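PDB 6INR: putative effector, AYWB SAP54-like protein from 'Echinacea purpurea' witches'-broom phytoplasma, which probably interferes with floral development by binding plant MADS-domain transcription factors, and so brings about phyllody. Local coordinates for residues E24-N29 / K79-L84; I28-K33 / D72-Q77; Y35-K40 / E65-L70; T42-G47 / E58-L63. All coordinates share one frame; numbering follows the deposited sequence.

Contact 1 of 4, residues E24-N29 / K79-L84; sequences EENIIN and KTYKNL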
loop_
_atom_site.group_PDB
_atom_site.type_symbol
_atom_site.label_atom_id
_atom_site.label_comp_id
_atom_site.label_asym_id
_atom_site.label_seq_id
_atom_site.Cartn_x
_atom_site.Cartn_y
_atom_site.Cartn_z
ATOM N N GLU A 24 -0.765 1.325 16.298
ATOM C CA GLU A 24 -0.288 0.010 15.866
ATOM C C GLU A 24 -1.251 -0.704 14.936
ATOM O O GLU A 24 -0.814 -1.336 13.980
ATOM C CB GLU A 24 0.043 -0.876 17.046
ATOM C CG GLU A 24 1.255 -0.348 17.802
ATOM C CD GLU A 24 1.835 -1.340 18.786
ATOM O OE1 GLU A 24 1.055 -1.913 19.573
ATOM O OE2 GLU A 24 3.079 -1.538 18.776
ATOM N N GLU A 25 -2.550 -0.608 15.209
ATOM C CA GLU A 25 -3.545 -1.257 14.361
ATOM C C GLU A 25 -3.539 -0.604 12.985
ATOM O O GLU A 25 -3.641 -1.253 11.959
ATOM C CB GLU A 25 -4.932 -1.194 15.005
ATOM C CG GLU A 25 -6.083 -1.744 14.157
ATOM C CD GLU A 25 -7.454 -1.658 14.836
ATOM O OE1 GLU A 25 -7.722 -0.653 15.555
ATOM O OE2 GLU A 25 -8.285 -2.597 14.651
ATOM N N ASN A 26 -3.459 0.706 12.985
ATOM C CA ASN A 26 -3.348 1.482 11.738
ATOM C C ASN A 26 -2.122 1.083 10.921
ATOM O O ASN A 26 -2.147 1.015 9.690
ATOM C CB ASN A 26 -3.289 2.956 12.053
ATOM C CG ASN A 26 -4.663 3.552 12.295
ATOM O OD1 ASN A 26 -5.598 3.268 11.559
ATOM N ND2 ASN A 26 -4.771 4.437 13.273
ATOM N N ILE A 27 -1.066 0.766 11.633
ATOM C CA ILE A 27 0.178 0.385 10.980
ATOM C C ILE A 27 0.144 -0.996 10.318
ATOM O O ILE A 27 0.490 -1.160 9.133
ATOM C CB ILE A 27 1.358 0.436 11.944
ATOM C CG1 ILE A 27 1.690 1.899 12.273
ATOM C CG2 ILE A 27 2.536 -0.281 11.314
ATOM C CD1 ILE A 27 2.848 2.033 13.223
ATOM N N ILE A 28 -0.259 -1.999 11.085
ATOM C CA ILE A 28 -0.457 -3.342 10.521
ATOM C C ILE A 28 -1.406 -3.366 9.336
ATOM O O ILE A 28 -1.187 -4.085 8.365
ATOM C CB ILE A 28 -0.971 -4.326 11.559
ATOM C CG1 ILE A 28 0.092 -4.444 12.639
ATOM C CG2 ILE A 28 -1.226 -5.686 10.914
ATOM C CD1 ILE A 28 -0.323 -5.284 13.824
ATOM N N ASN A 29 -2.481 -2.607 9.435
ATOM C CA ASN A 29 -3.458 -2.597 8.361
ATOM C C ASN A 29 -2.827 -1.970 7.140
ATOM O O ASN A 29 -3.010 -2.427 6.031
ATOM C CB ASN A 29 -4.733 -1.863 8.733
ATOM C CG ASN A 29 -5.478 -2.509 9.886
ATOM O OD1 ASN A 29 -6.251 -1.837 10.572
ATOM N ND2 ASN A 29 -5.289 -3.820 10.092
ATOM N N LYS A 79 5.415 6.151 7.643
ATOM C CA LYS A 79 6.456 6.969 8.296
ATOM C C LYS A 79 5.830 7.869 9.343
ATOM O O LYS A 79 6.275 7.923 10.490
ATOM C CB LYS A 79 7.268 7.810 7.288
ATOM C CG LYS A 79 8.717 7.351 7.148
ATOM C CD LYS A 79 9.585 8.381 6.429
ATOM C CE LYS A 79 11.070 8.251 6.798
ATOM N NZ LYS A 79 11.878 9.431 6.368
ATOM N N THR A 80 4.799 8.581 8.923
ATOM C CA THR A 80 4.074 9.488 9.823
ATOM C C THR A 80 3.501 8.752 11.044
ATOM O O THR A 80 3.584 9.236 12.181
ATOM C CB THR A 80 2.900 10.171 9.120
ATOM O OG1 THR A 80 3.375 10.880 7.968
ATOM C CG2 THR A 80 2.192 11.119 10.080
ATOM N N TYR A 81 2.910 7.584 10.796
ATOM C CA TYR A 81 2.318 6.782 11.894
ATOM C C TYR A 81 3.377 6.405 12.905
ATOM O O TYR A 81 3.152 6.481 14.096
ATOM C CB TYR A 81 1.600 5.504 11.420
ATOM C CG TYR A 81 0.174 5.706 10.937
ATOM C CD1 TYR A 81 -0.776 6.327 11.732
ATOM C CD2 TYR A 81 -0.227 5.228 9.709
ATOM C CE1 TYR A 81 -2.088 6.498 11.290
ATOM C CE2 TYR A 81 -1.523 5.405 9.252
ATOM C CZ TYR A 81 -2.456 6.033 10.038
ATOM O OH TYR A 81 -3.749 6.193 9.545
ATOM N N LYS A 82 4.529 5.978 12.408
ATOM C CA LYS A 82 5.658 5.600 13.297
ATOM C C LYS A 82 6.148 6.806 14.106
ATOM O O LYS A 82 6.540 6.664 15.246
ATOM C CB LYS A 82 6.809 4.943 12.519
ATOM C CG LYS A 82 6.408 3.653 11.793
ATOM C CD LYS A 82 7.492 3.068 10.909
ATOM C CE LYS A 82 8.653 2.514 11.721
ATOM N NZ LYS A 82 9.670 1.818 10.882
ATOM N N ASN A 83 6.083 7.994 13.513
ATOM C CA ASN A 83 6.430 9.250 14.227
ATOM C C ASN A 83 5.522 9.387 15.449
ATOM O O ASN A 83 5.969 9.605 16.576
ATOM C CB ASN A 83 6.200 10.493 13.352
ATOM C CG ASN A 83 7.446 10.972 12.646
ATOM O OD1 ASN A 83 8.563 10.775 13.115
ATOM N ND2 ASN A 83 7.252 11.654 11.521
ATOM N N LEU A 84 4.234 9.251 15.173
ATOM C CA LEU A 84 3.163 9.417 16.177
ATOM C C LEU A 84 3.311 8.575 17.429
ATOM O O LEU A 84 3.061 9.053 18.524
ATOM C CB LEU A 84 1.791 9.144 15.583
ATOM C CG LEU A 84 1.150 10.310 14.824
ATOM C CD1 LEU A 84 0.041 9.828 13.919
ATOM C CD2 LEU A 84 0.586 11.317 15.807
#
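Asn26 lies over one face of the Tyr81 ring, with its CB 3.9 Å from the ring centroid and 19° off the normal, a CH-pi contact displaced toward the rim on the CZ and CE1 side. Its amide plane is only 15° from that of the ring. The amide carbon CG lies over the phenol end, 3.9 Å from Tyr81 OH, while Asn26 ND2 lies 3.9 Å from Tyr81 CE1; no hydrogen bond crosses the contact. Ile27 comes in at the root of the same tyrosine, where its CG1 meets Tyr81 CB at 3.7 Å. The CD1 methyl reaches further along, to within 4.2 Å of Lys82 CG, whose chain then bends at chi3 (69°) and takes the ammonium away from Ile27. These residues join the two arms of an antiparallel helical hairpin, helix 16-49 and helix 55-84, near its open end. The axes of the short segments approach to 9.9 Å. Neighbouring turns of helix 16-49 complete the setting of Tyr81, which also touches Ile23 and Leu30, while Leu84 packs on Ile23. A bound cadmium ion lies about 9 Å from the side chain of Asn26, too far to be coordinated by it.

Contact 2 of 4, residues I28-K33 / D72-Q77; sequences INLKQK and DNQKEQ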
loop_
_atom_site.group_PDB
_atom_site.type_symbol
_atom_site.label_atom_id
_atom_site.label_comp_id
_atom_site.label_asym_id
_atom_site.label_seq_id
_atom_site.Cartn_x
_atom_site.Cartn_y
_atom_site.Cartn_z
ATOM N N ILE A 28 -0.259 -1.999 11.085
ATOM C CA ILE A 28 -0.457 -3.342 10.521
ATOM C C ILE A 28 -1.406 -3.366 9.336
ATOM O O ILE A 28 -1.187 -4.085 8.365
ATOM C CB ILE A 28 -0.971 -4.326 11.559
ATOM C CG1 ILE A 28 0.092 -4.444 12.639
ATOM C CG2 ILE A 28 -1.226 -5.686 10.914
ATOM C CD1 ILE A 28 -0.323 -5.284 13.824
ATOM N N ASN A 29 -2.481 -2.607 9.435
ATOM C CA ASN A 29 -3.458 -2.597 8.361
ATOM C C ASN A 29 -2.827 -1.970 7.140
ATOM O O ASN A 29 -3.010 -2.427 6.031
ATOM C CB ASN A 29 -4.733 -1.863 8.733
ATOM C CG ASN A 29 -5.478 -2.509 9.886
ATOM O OD1 ASN A 29 -6.251 -1.837 10.572
ATOM N ND2 ASN A 29 -5.289 -3.820 10.092
ATOM N N LEU A 30 -2.045 -0.931 7.387
ATOM C CA LEU A 30 -1.318 -0.239 6.311
ATOM C C LEU A 30 -0.300 -1.150 5.623
ATOM O O LEU A 30 -0.196 -1.180 4.408
ATOM C CB LEU A 30 -0.603 0.998 6.834
ATOM C CG LEU A 30 -0.161 1.966 5.742
ATOM C CD1 LEU A 30 -1.313 2.332 4.814
ATOM C CD2 LEU A 30 0.402 3.223 6.387
ATOM N N LYS A 31 0.469 -1.854 6.422
ATOM C CA LYS A 31 1.388 -2.862 5.908
ATOM C C LYS A 31 0.722 -3.995 5.123
ATOM O O LYS A 31 1.283 -4.505 4.142
ATOM C CB LYS A 31 2.170 -3.469 7.045
ATOM C CG LYS A 31 3.211 -2.544 7.637
ATOM C CD LYS A 31 4.100 -3.383 8.543
ATOM C CE LYS A 31 4.912 -2.568 9.522
ATOM N NZ LYS A 31 5.432 -3.500 10.567
ATOM N N GLN A 32 -0.459 -4.423 5.559
ATOM C CA GLN A 32 -1.179 -5.451 4.793
ATOM C C GLN A 32 -1.621 -4.908 3.456
ATOM O O GLN A 32 -1.676 -5.646 2.480
ATOM C CB GLN A 32 -2.393 -5.968 5.546
ATOM C CG GLN A 32 -2.013 -6.662 6.842
ATOM C CD GLN A 32 -3.199 -7.064 7.691
ATOM O OE1 GLN A 32 -4.199 -6.340 7.801
ATOM N NE2 GLN A 32 -3.085 -8.215 8.328
ATOM N N LYS A 33 -1.993 -3.635 3.422
ATOM C CA LYS A 33 -2.383 -2.994 2.164
ATOM C C LYS A 33 -1.182 -2.907 1.200
ATOM O O LYS A 33 -1.278 -3.151 0.005
ATOM C CB LYS A 33 -2.983 -1.610 2.417
ATOM C CG LYS A 33 -4.487 -1.585 2.679
ATOM C CD LYS A 33 -4.869 -0.399 3.546
ATOM C CE LYS A 33 -6.250 0.166 3.219
ATOM N NZ LYS A 33 -7.380 -0.793 3.400
ATOM N N ASP A 72 3.412 4.122 -2.627
ATOM C CA ASP A 72 4.324 5.232 -2.322
ATOM C C ASP A 72 3.814 6.076 -1.190
ATOM O O ASP A 72 4.563 6.405 -0.287
ATOM C CB ASP A 72 4.559 6.133 -3.543
ATOM C CG ASP A 72 5.764 5.688 -4.378
ATOM O OD1 ASP A 72 6.755 5.197 -3.779
ATOM O OD2 ASP A 72 5.724 5.825 -5.626
ATOM N N ASN A 73 2.532 6.428 -1.268
ATOM C CA ASN A 73 1.830 7.156 -0.182
ATOM C C ASN A 73 1.826 6.365 1.092
ATOM O O ASN A 73 2.069 6.894 2.160
ATOM C CB ASN A 73 0.380 7.469 -0.524
ATOM C CG ASN A 73 0.266 8.373 -1.704
ATOM O OD1 ASN A 73 0.393 9.590 -1.573
ATOM N ND2 ASN A 73 0.089 7.783 -2.884
ATOM N N GLN A 74 1.531 5.080 0.953
ATOM C CA GLN A 74 1.336 4.224 2.123
ATOM C C GLN A 74 2.615 4.123 2.903
ATOM O O GLN A 74 2.596 4.135 4.125
ATOM C CB GLN A 74 0.802 2.860 1.724
ATOM C CG GLN A 74 -0.549 3.030 1.070
ATOM C CD GLN A 74 -1.102 1.781 0.480
ATOM O OE1 GLN A 74 -0.369 0.898 0.076
ATOM N NE2 GLN A 74 -2.436 1.699 0.427
ATOM N N LYS A 75 3.733 4.095 2.199
ATOM C CA LYS A 75 5.033 4.107 2.897
ATOM C C LYS A 75 5.297 5.465 3.547
ATOM O O LYS A 75 5.898 5.574 4.609
ATOM C CB LYS A 75 6.171 3.756 1.959
ATOM C CG LYS A 75 6.051 2.375 1.341
ATOM C CD LYS A 75 7.400 1.828 0.951
ATOM C CE LYS A 75 8.073 2.660 -0.135
ATOM N NZ LYS A 75 9.414 2.107 -0.501
ATOM N N GLU A 76 4.806 6.503 2.908
ATOM C CA GLU A 76 4.786 7.851 3.522
ATOM C C GLU A 76 4.000 7.853 4.848
ATOM O O GLU A 76 4.507 8.259 5.906
ATOM C CB GLU A 76 4.132 8.882 2.576
ATOM C CG GLU A 76 5.064 9.760 1.756
ATOM C CD GLU A 76 4.324 10.963 1.157
ATOM O OE1 GLU A 76 3.502 10.754 0.230
ATOM O OE2 GLU A 76 4.549 12.116 1.623
ATOM N N GLN A 77 2.747 7.412 4.769
ATOM C CA GLN A 77 1.841 7.337 5.951
ATOM C C GLN A 77 2.461 6.524 7.023
ATOM O O GLN A 77 2.392 6.837 8.184
ATOM C CB GLN A 77 0.537 6.627 5.633
ATOM C CG GLN A 77 -0.616 7.548 5.402
ATOM C CD GLN A 77 -1.620 6.934 4.475
ATOM O OE1 GLN A 77 -2.347 5.999 4.819
ATOM N NE2 GLN A 77 -1.673 7.469 3.273
#
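Leu30 and Gln74 form the centre of this contact, a mid-length packing layer of the antiparallel helical hairpin made by helix 16-49 and helix 55-84. The segment axes run 159° apart in direction and approach to 9.9 Å. Buried Leu30 divides its two methyl groups between different parts of the facing helix. Its CD1 rests against the aliphatic base of Gln74, 3.8 Å from CB, with CG of the same glutamine almost as near. CD2 presses on the backbone instead, 3.3 Å from the carbonyl oxygen of Gln74, a snug fit for a methyl. Having CG of Leu30 anti to the backbone N (chi1 -164°) turns this fork across the gap, and Leu78 of the second helix touches it as well. Beyond CG the extended chain of Gln74 leads away from the Leu30 methyls toward Lys33 of the first helix. There its amide is anchored: OE1 accepts a hydrogen bond from Asn37 ND2, further along helix 16-49, while NE2 lies 3.9 Å from Lys33 CB. The remainder of the lysine bends away from the contact. One turn further along the second helix, Gln77 crosses the leucine at about a right angle, its CB 3.5 Å from Leu30 CD2.

Contact 3 of 4, residues Y35-K40 / E65-L70; sequences YDNATK and ENYKQL
This is a mixed polar and aromatic contact between the helices, in which Asn37 and Lys40 of one arm meet Tyr67 and Leu70 of the other near the middle of the molecule. Asn37 is buried, and its OD1 approaches the Tyr67 ring obliquely, 3.2 Å from CD1, with the amide and ring planes 38° apart. Leu70 CD2 sits against the same amide, 3.4 Å from Asn37 ND2 and equally far from OD1. ND2 is already satisfied by Gln74 of the second helix. In the antiparallel helical hairpin of helices 16-49 and 55-84 the backbones come close here, with Asn37 CA and Tyr67 CA 6.1 Å apart. Lys40 then covers one face of the tyrosine. A bend at chi2 (-55°) folds its chain over the ring, so that CG makes a CH-pi contact 4.0 Å from the Tyr67 centroid, and CE passes 3.6 Å from Tyr67 OH. The lysine thus contributes its methylene groups to the contact. Tyr67 also touches Ile41 and Ile44 of the first helix. Within the second helix, Lys68 NZ forms a salt bridge with Glu65 OE2 at 3.2 Å, meeting the oxygen on its syn side, while the lysine's side chain touches Ile41.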
loop_
_atom_site.group_PDB
_atom_site.type_symbol
_atom_site.label_atom_id
_atom_site.label_comp_id
_atom_site.label_asym_id
_atom_site.label_seq_id
_atom_site.Cartn_x
_atom_site.Cartn_y
_atom_site.Cartn_z
ATOM N N TYR A 35 1.451 -4.809 1.232
ATOM C CA TYR A 35 1.690 -6.207 0.794
ATOM C C TYR A 35 0.751 -6.621 -0.324
ATOM O O TYR A 35 1.165 -7.217 -1.287
ATOM C CB TYR A 35 1.570 -7.194 1.949
ATOM C CG TYR A 35 1.927 -8.619 1.540
ATOM C CD1 TYR A 35 0.990 -9.443 0.942
ATOM C CD2 TYR A 35 3.193 -9.134 1.758
ATOM C CE1 TYR A 35 1.308 -10.739 0.573
ATOM C CE2 TYR A 35 3.515 -10.435 1.397
ATOM C CZ TYR A 35 2.569 -11.238 0.820
ATOM O OH TYR A 35 2.915 -12.527 0.434
ATOM N N ASP A 36 -0.514 -6.258 -0.217
ATOM C CA ASP A 36 -1.504 -6.672 -1.230
ATOM C C ASP A 36 -1.353 -5.890 -2.493
ATOM O O ASP A 36 -1.615 -6.393 -3.589
ATOM C CB ASP A 36 -2.943 -6.533 -0.748
ATOM C CG ASP A 36 -3.267 -7.486 0.399
ATOM O OD1 ASP A 36 -2.569 -8.529 0.571
ATOM O OD2 ASP A 36 -4.218 -7.168 1.171
ATOM N N ASN A 37 -0.978 -4.630 -2.342
ATOM C CA ASN A 37 -0.736 -3.797 -3.534
ATOM C C ASN A 37 0.503 -4.312 -4.291
ATOM O O ASN A 37 0.539 -4.358 -5.519
ATOM C CB ASN A 37 -0.577 -2.330 -3.176
ATOM C CG ASN A 37 -1.896 -1.651 -2.906
ATOM O OD1 ASN A 37 -2.912 -1.933 -3.547
ATOM N ND2 ASN A 37 -1.881 -0.711 -1.975
ATOM N N ALA A 38 1.477 -4.763 -3.508
ATOM C CA ALA A 38 2.716 -5.340 -4.037
ATOM C C ALA A 38 2.452 -6.640 -4.760
ATOM O O ALA A 38 3.104 -6.965 -5.747
ATOM C CB ALA A 38 3.712 -5.586 -2.928
ATOM N N THR A 39 1.520 -7.400 -4.220
ATOM C CA THR A 39 0.999 -8.607 -4.867
ATOM C C THR A 39 0.310 -8.244 -6.174
ATOM O O THR A 39 0.501 -8.885 -7.189
ATOM C CB THR A 39 -0.002 -9.320 -3.927
ATOM O OG1 THR A 39 0.748 -9.961 -2.892
ATOM C CG2 THR A 39 -0.868 -10.344 -4.648
ATOM N N LYS A 40 -0.506 -7.217 -6.124
ATOM C CA LYS A 40 -1.250 -6.763 -7.304
ATOM C C LYS A 40 -0.268 -6.480 -8.442
ATOM O O LYS A 40 -0.549 -6.733 -9.604
ATOM C CB LYS A 40 -2.013 -5.475 -6.986
ATOM C CG LYS A 40 -3.501 -5.496 -7.301
ATOM C CD LYS A 40 -3.760 -5.873 -8.745
ATOM C CE LYS A 40 -5.176 -5.519 -9.174
ATOM N NZ LYS A 40 -5.435 -5.974 -10.567
ATOM N N GLU A 65 1.053 1.631 -12.525
ATOM C CA GLU A 65 1.525 2.956 -12.115
ATOM C C GLU A 65 0.733 3.428 -10.910
ATOM O O GLU A 65 1.294 3.910 -9.926
ATOM C CB GLU A 65 1.465 3.972 -13.266
ATOM C CG GLU A 65 2.535 3.724 -14.330
ATOM C CD GLU A 65 3.941 3.551 -13.751
ATOM O OE1 GLU A 65 4.411 4.473 -13.039
ATOM O OE2 GLU A 65 4.571 2.491 -13.995
ATOM N N ASN A 66 -0.573 3.219 -10.975
ATOM C CA ASN A 66 -1.462 3.545 -9.845
ATOM C C ASN A 66 -1.067 2.828 -8.554
ATOM O O ASN A 66 -1.023 3.430 -7.478
ATOM C CB ASN A 66 -2.896 3.216 -10.176
ATOM C CG ASN A 66 -3.481 4.120 -11.249
ATOM O OD1 ASN A 66 -3.445 5.343 -11.154
ATOM N ND2 ASN A 66 -4.086 3.505 -12.246
ATOM N N TYR A 67 -0.762 1.548 -8.679
ATOM C CA TYR A 67 -0.340 0.738 -7.523
ATOM C C TYR A 67 0.997 1.134 -6.951
ATOM O O TYR A 67 1.218 1.041 -5.758
ATOM C CB TYR A 67 -0.392 -0.762 -7.823
ATOM C CG TYR A 67 -1.837 -1.211 -7.800
ATOM C CD1 TYR A 67 -2.613 -1.046 -6.646
ATOM C CD2 TYR A 67 -2.451 -1.712 -8.925
ATOM C CE1 TYR A 67 -3.948 -1.387 -6.615
ATOM C CE2 TYR A 67 -3.785 -2.061 -8.904
ATOM C CZ TYR A 67 -4.532 -1.894 -7.751
ATOM O OH TYR A 67 -5.870 -2.253 -7.731
ATOM N N LYS A 68 1.891 1.596 -7.793
ATOM C CA LYS A 68 3.205 2.038 -7.297
ATOM C C LYS A 68 3.037 3.348 -6.538
ATOM O O LYS A 68 3.669 3.565 -5.517
ATOM C CB LYS A 68 4.231 2.192 -8.433
ATOM C CG LYS A 68 4.709 0.870 -9.040
ATOM C CD LYS A 68 5.133 1.059 -10.496
ATOM C CE LYS A 68 6.580 1.516 -10.597
ATOM N NZ LYS A 68 6.941 1.834 -12.007
ATOM N N GLN A 69 2.171 4.210 -7.045
ATOM C CA GLN A 69 1.900 5.511 -6.388
ATOM C C GLN A 69 1.196 5.299 -5.063
ATOM O O GLN A 69 1.481 5.945 -4.076
ATOM C CB GLN A 69 1.076 6.422 -7.278
ATOM C CG GLN A 69 1.691 6.540 -8.655
ATOM C CD GLN A 69 0.810 7.238 -9.669
ATOM O OE1 GLN A 69 -0.416 7.037 -9.707
ATOM N NE2 GLN A 69 1.440 8.054 -10.528
ATOM N N LEU A 70 0.267 4.360 -5.085
ATOM C CA LEU A 70 -0.476 3.928 -3.896
ATOM C C LEU A 70 0.510 3.423 -2.863
ATOM O O LEU A 70 0.477 3.826 -1.712
ATOM C CB LEU A 70 -1.462 2.819 -4.287
ATOM C CG LEU A 70 -2.806 2.668 -3.608
ATOM C CD1 LEU A 70 -3.778 3.794 -3.894
ATOM C CD2 LEU A 70 -3.399 1.382 -4.119
#

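Contact 4 of 4, residues T42-G47 / E58-L63; sequences TNIDKG and ENLLKL
Leu63 meets Ile44 across the contact, and the backbone N-H of Leu63 donates to Asn59 O, with N and O 2.9 Å apart, a regular helical bond within the turn that faces the isoleucine. Ile44 is buried and works through two separate branches. Its CD1 reaches Leu63 CB at 3.8 Å, the two side chains crossing at about a right angle. CG2 is placed the other way along the helix, 3.9 Å from Leu60 CB and only 3.1 Å from Leu60 O, a tight approach of a methyl to a carbonyl oxygen. With CG1 beside the backbone N (chi1 -62°) and CG2 anti to it, a single residue spans a full turn of the opposite helix. The contact lies toward the connecting loop of the antiparallel helical hairpin, between the end of helix 16-49 and the start of helix 55-84, where the segment directions are 164° apart. Leu60 slides past Ile44 in the opposite sense and sets its CD1 against the peptide of Gly47, 3.5 Å from the carbonyl oxygen; it also touches Leu48. A salt bridge from Asp45 to Lys64 ties the two helices together beside this apolar group. Turned away from the partner helix, Lys46 NZ donates to Asn43 OD1 at 3.3 Å, tilted 23° from the carbonyl plane.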
loop_
_atom_site.group_PDB
_atom_site.type_symbol
_atom_site.label_atom_id
_atom_site.label_comp_id
_atom_site.label_asym_id
_atom_site.label_seq_id
_atom_site.Cartn_x
_atom_site.Cartn_y
_atom_site.Cartn_z
ATOM N N THR A 42 2.969 -7.660 -8.855
ATOM C CA THR A 42 3.623 -8.858 -9.378
ATOM C C THR A 42 2.692 -9.654 -10.310
ATOM O O THR A 42 3.148 -10.333 -11.244
ATOM C CB THR A 42 4.147 -9.795 -8.277
ATOM O OG1 THR A 42 3.046 -10.264 -7.487
ATOM C CG2 THR A 42 5.221 -9.093 -7.403
ATOM N N ASN A 43 1.388 -9.595 -10.058
ATOM C CA ASN A 43 0.431 -10.321 -10.952
ATOM C C ASN A 43 0.191 -9.576 -12.274
ATOM O O ASN A 43 0.008 -10.182 -13.297
ATOM C CB ASN A 43 -0.893 -10.676 -10.246
ATOM C CG ASN A 43 -0.700 -11.702 -9.136
ATOM O OD1 ASN A 43 0.012 -12.699 -9.301
ATOM N ND2 ASN A 43 -1.316 -11.446 -7.985
ATOM N N ILE A 44 0.145 -8.260 -12.219
ATOM C CA ILE A 44 0.150 -7.414 -13.445
ATOM C C ILE A 44 1.382 -7.672 -14.351
ATOM O O ILE A 44 1.252 -7.834 -15.555
ATOM C CB ILE A 44 0.066 -5.905 -13.117
ATOM C CG1 ILE A 44 -1.248 -5.598 -12.395
ATOM C CG2 ILE A 44 0.170 -5.068 -14.396
ATOM C CD1 ILE A 44 -1.390 -4.167 -11.915
ATOM N N ASP A 45 2.562 -7.744 -13.751
ATOM C CA ASP A 45 3.757 -8.159 -14.476
ATOM C C ASP A 45 3.531 -9.457 -15.245
ATOM O O ASP A 45 3.686 -9.511 -16.456
ATOM C CB ASP A 45 4.954 -8.286 -13.537
ATOM C CG ASP A 45 5.506 -6.926 -13.128
ATOM O OD1 ASP A 45 5.123 -5.908 -13.767
ATOM O OD2 ASP A 45 6.308 -6.861 -12.170
ATOM N N LYS A 46 3.173 -10.511 -14.535
ATOM C CA LYS A 46 2.772 -11.783 -15.187
ATOM C C LYS A 46 1.816 -11.518 -16.360
ATOM O O LYS A 46 1.981 -12.034 -17.469
ATOM C CB LYS A 46 2.105 -12.732 -14.182
ATOM C CG LYS A 46 3.064 -13.734 -13.564
ATOM C CD LYS A 46 2.593 -14.212 -12.203
ATOM C CE LYS A 46 1.241 -14.900 -12.235
ATOM N NZ LYS A 46 0.857 -15.436 -10.894
ATOM N N GLY A 47 0.832 -10.683 -16.097
ATOM C CA GLY A 47 -0.211 -10.377 -17.081
ATOM C C GLY A 47 0.376 -9.705 -18.302
ATOM O O GLY A 47 -0.160 -9.822 -19.409
ATOM N N GLU A 58 -1.674 -1.419 -22.562
ATOM C CA GLU A 58 -1.738 0.007 -22.225
ATOM C C GLU A 58 -2.283 0.193 -20.823
ATOM O O GLU A 58 -1.745 0.976 -20.039
ATOM C CB GLU A 58 -2.586 0.793 -23.238
ATOM C CG GLU A 58 -2.458 2.315 -23.131
ATOM C CD GLU A 58 -3.504 3.076 -23.944
ATOM O OE1 GLU A 58 -3.553 4.326 -23.830
ATOM O OE2 GLU A 58 -4.287 2.438 -24.691
ATOM N N ASN A 59 -3.344 -0.544 -20.519
ATOM C CA ASN A 59 -4.020 -0.454 -19.194
ATOM C C ASN A 59 -3.337 -1.186 -18.050
ATOM O O ASN A 59 -3.307 -0.699 -16.921
ATOM C CB ASN A 59 -5.463 -0.889 -19.306
ATOM C CG ASN A 59 -6.200 -0.130 -20.394
ATOM O OD1 ASN A 59 -5.916 1.048 -20.660
ATOM N ND2 ASN A 59 -7.124 -0.812 -21.059
ATOM N N LEU A 60 -2.753 -2.330 -18.349
ATOM C CA LEU A 60 -1.910 -3.008 -17.355
ATOM C C LEU A 60 -0.772 -2.121 -16.888
ATOM O O LEU A 60 -0.244 -2.288 -15.802
ATOM C CB LEU A 60 -1.334 -4.319 -17.884
ATOM C CG LEU A 60 -2.320 -5.465 -18.111
ATOM C CD1 LEU A 60 -1.514 -6.710 -18.432
ATOM C CD2 LEU A 60 -3.231 -5.699 -16.908
ATOM N N LEU A 61 -0.406 -1.157 -17.709
ATOM C CA LEU A 61 0.740 -0.302 -17.379
ATOM C C LEU A 61 0.296 0.894 -16.567
ATOM O O LEU A 61 1.036 1.405 -15.745
ATOM C CB LEU A 61 1.471 0.142 -18.640
ATOM C CG LEU A 61 2.292 -0.989 -19.293
ATOM C CD1 LEU A 61 2.704 -0.602 -20.717
ATOM C CD2 LEU A 61 3.499 -1.389 -18.437
ATOM N N LYS A 62 -0.924 1.333 -16.833
ATOM C CA LYS A 62 -1.568 2.413 -16.062
ATOM C C LYS A 62 -1.875 1.959 -14.627
ATOM O O LYS A 62 -1.603 2.672 -13.664
ATOM C CB LYS A 62 -2.858 2.899 -16.733
ATOM C CG LYS A 62 -2.739 3.074 -18.242
ATOM C CD LYS A 62 -3.650 4.165 -18.818
ATOM C CE LYS A 62 -3.389 4.470 -20.300
ATOM N NZ LYS A 62 -1.961 4.767 -20.632
ATOM N N LEU A 63 -2.441 0.757 -14.520
ATOM C CA LEU A 63 -2.716 0.111 -13.223
ATOM C C LEU A 63 -1.444 -0.022 -12.432
ATOM O O LEU A 63 -1.380 0.309 -11.256
ATOM C CB LEU A 63 -3.311 -1.293 -13.388
ATOM C CG LEU A 63 -4.783 -1.441 -13.773
ATOM C CD1 LEU A 63 -5.145 -2.919 -13.848
ATOM C CD2 LEU A 63 -5.681 -0.713 -12.790
#

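All four contacts join helix 16-49 to helix 55-84, and they follow one another along the hairpin like rungs, each nested along the chain within the loop closed by the one before, except that contacts 1 and 2 share Ile28 and Asn29. Contact 4 lies nearest the connecting loop and contact 1 nearest the open end, their centres about 29 Å apart on opposite sides of the chain's centre. Successive centres are about 8 to 10 Å apart. Tyr81 CD2 packs on Leu30 CD2 at 3.9 Å between contacts 1 and 2, and Tyr67 CD2 meets Ile44 CD1 at 4.0 Å between contacts 3 and 4. The result is one continuous, elongated interface rather than a globular core.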